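Local coordinates for uncharacterized protein TP-0789 domain-containing protein (Desulfovibrio piger ATCC 29098, PDB 4Z48), which is of unknown function but belongs to the LolA-like DUF1329 family, whose relatives include outer membrane lipoprotein-sorting proteins, at residues Arg18-Val22 and Thr174-Leu178. Numbering follows the deposited sequence.
Sequences RMDQV and TLLRL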
loop_
_atom_site.group_PDB
_atom_site.type_symbol
_atom_site.label_atom_id
_atom_site.label_comp_id
_atom_site.label_asym_id
_atom_site.label_seq_id
_atom_site.Cartn_x
_atom_site.Cartn_y
_atom_site.Cartn_z
ATOM N N ARG A 18 -17.017 3.737 -0.572
ATOM C CA ARG A 18 -17.140 3.523 -2.030
ATOM C C ARG A 18 -15.792 3.118 -2.631
ATOM O O ARG A 18 -15.732 2.203 -3.463
ATOM C CB ARG A 18 -17.675 4.778 -2.746
ATOM C CG ARG A 18 -19.148 5.073 -2.486
ATOM C CD ARG A 18 -19.757 5.892 -3.612
ATOM N NE ARG A 18 -19.293 7.281 -3.634
ATOM C CZ ARG A 18 -18.950 7.951 -4.735
ATOM N NH1 ARG A 18 -19.007 7.362 -5.928
ATOM N NH2 ARG A 18 -18.551 9.215 -4.653
HETATM N N MSE A 19 -14.703 3.784 -2.192
HETATM C CA MSE A 19 -13.343 3.487 -2.623
HETATM C C MSE A 19 -12.955 2.052 -2.277
HETATM O O MSE A 19 -12.250 1.402 -3.040
HETATM C CB MSE A 19 -12.354 4.459 -1.958
HETATM C CG MSE A 19 -12.497 5.888 -2.441
HETATM SE SE MSE A 19 -11.319 7.067 -1.418
HETATM C CE MSE A 19 -9.523 6.424 -1.966
ATOM N N ASP A 20 -13.371 1.585 -1.092
ATOM C CA ASP A 20 -13.072 0.248 -0.582
ATOM C C ASP A 20 -13.864 -0.826 -1.387
ATOM O O ASP A 20 -13.470 -1.993 -1.385
ATOM C CB ASP A 20 -13.380 0.177 0.933
ATOM C CG ASP A 20 -12.953 -1.096 1.650
ATOM O OD1 ASP A 20 -11.862 -1.622 1.336
ATOM O OD2 ASP A 20 -13.725 -1.580 2.515
ATOM N N GLN A 21 -14.923 -0.424 -2.103
ATOM C CA GLN A 21 -15.723 -1.349 -2.923
ATOM C C GLN A 21 -15.131 -1.589 -4.328
ATOM O O GLN A 21 -15.606 -2.492 -5.017
ATOM C CB GLN A 21 -17.174 -0.880 -3.039
ATOM C CG GLN A 21 -18.022 -1.317 -1.829
ATOM C CD GLN A 21 -19.135 -0.354 -1.473
ATOM O OE1 GLN A 21 -19.600 0.466 -2.287
ATOM N NE2 GLN A 21 -19.611 -0.453 -0.237
ATOM N N VAL A 22 -14.101 -0.816 -4.747
ATOM C CA VAL A 22 -13.482 -0.956 -6.092
ATOM C C VAL A 22 -12.892 -2.377 -6.291
ATOM O O VAL A 22 -13.165 -3.020 -7.311
ATOM C CB VAL A 22 -12.426 0.151 -6.366
ATOM C CG1 VAL A 22 -11.669 -0.102 -7.679
ATOM C CG2 VAL A 22 -13.085 1.538 -6.374
ATOM N N THR A 174 -13.033 6.660 -11.386
ATOM C CA THR A 174 -12.623 5.306 -11.012
ATOM C C THR A 174 -12.553 5.092 -9.473
ATOM O O THR A 174 -12.484 3.949 -9.029
ATOM C CB THR A 174 -11.272 5.007 -11.651
ATOM O OG1 THR A 174 -10.274 5.839 -11.051
ATOM C CG2 THR A 174 -11.298 5.178 -13.172
ATOM N N LEU A 175 -12.512 6.176 -8.680
ATOM C CA LEU A 175 -12.415 6.118 -7.203
ATOM C C LEU A 175 -11.016 5.648 -6.762
ATOM O O LEU A 175 -10.816 5.264 -5.611
ATOM C CB LEU A 175 -13.564 5.293 -6.550
ATOM C CG LEU A 175 -14.961 5.872 -6.870
ATOM C CD1 LEU A 175 -16.101 4.989 -6.338
ATOM C CD2 LEU A 175 -15.089 7.302 -6.344
ATOM N N LEU A 176 -10.041 5.726 -7.691
ATOM C CA LEU A 176 -8.649 5.433 -7.385
ATOM C C LEU A 176 -7.960 6.718 -6.997
ATOM O O LEU A 176 -8.278 7.749 -7.564
ATOM C CB LEU A 176 -7.919 4.800 -8.596
ATOM C CG LEU A 176 -8.310 3.365 -8.964
ATOM C CD1 LEU A 176 -7.451 2.873 -10.128
ATOM C CD2 LEU A 176 -8.189 2.415 -7.760
ATOM N N ARG A 177 -6.957 6.648 -6.105
ATOM C CA ARG A 177 -6.158 7.832 -5.770
ATOM C C ARG A 177 -5.348 8.251 -6.999
ATOM O O ARG A 177 -4.875 7.376 -7.734
ATOM C CB ARG A 177 -5.168 7.496 -4.632
ATOM C CG ARG A 177 -5.837 7.155 -3.313
ATOM C CD ARG A 177 -4.872 6.484 -2.311
ATOM N NE ARG A 177 -5.567 6.367 -1.006
ATOM C CZ ARG A 177 -6.392 5.371 -0.675
ATOM N NH1 ARG A 177 -6.606 4.365 -1.516
ATOM N NH2 ARG A 177 -7.000 5.368 0.502
ATOM N N LEU A 178 -5.185 9.563 -7.202
ATOM C CA LEU A 178 -4.329 10.143 -8.212
ATOM C C LEU A 178 -3.052 10.656 -7.535
ATOM O O LEU A 178 -1.965 10.490 -8.062
ATOM C CB LEU A 178 -5.068 11.263 -8.966
ATOM C CG LEU A 178 -4.292 12.090 -9.988
ATOM C CD1 LEU A 178 -3.968 11.283 -11.216
ATOM C CD2 LEU A 178 -5.092 13.301 -10.408
HETATM O O HOH W 1 -9.916 2.966 -4.439
#
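Arg18, near the C-terminal end of helix 8-20, meets the branched end of Leu175 with both its root and its head. Leu175 CD1 sits 3.9 Å from Arg18 CB and 3.8 Å from Arg18 NH1, while Leu175 CD2 lies over one face of the guanidinium. A bend at chi3 (-72°) turns the arginine head back over the leucine, the two side chains crossing at about a right angle; on the same guanidinium, NH2 is hydrogen-bonded to the hydroxyl of Tyr149.

One residue on, selenomethionine Met19 runs past the Leu175 carbonyl, its CG 3.6 Å from Leu175 O, and ends on Arg177. Its last bend (chi3 66°) sets the terminal methyl over the centre of the Arg177 guanidinium, with Met19 CE 3.5 Å from Arg177 CZ. The flat head of Arg177 is held by a salt bridge from NH1 to Asp128 and a hydrogen bond from NH2 to Gln168, which should restrict its rotation beneath the methyl.

The contact lays the end of the N-terminal helix against the connection between antiparallel strands 163-171 and 177-184 of the LolA-like fold; Leu175 occupies left-handed backbone space (phi 71°) in this turn. No direct hydrogen bond joins the segments. Instead, one water donates to both Met19 O and Leu175 O, the latter at 2.7 Å, and bridges the two backbones.

Further along, Val22 points its side chain from the backbone toward the turn. Its CG2 packs 3.8 Å from Leu175 CB and 3.6 Å from Thr174 O, whereas CG1 reaches more loosely to CD2 of Leu176, a side chain that also leans on Trp205 of strand 204-214.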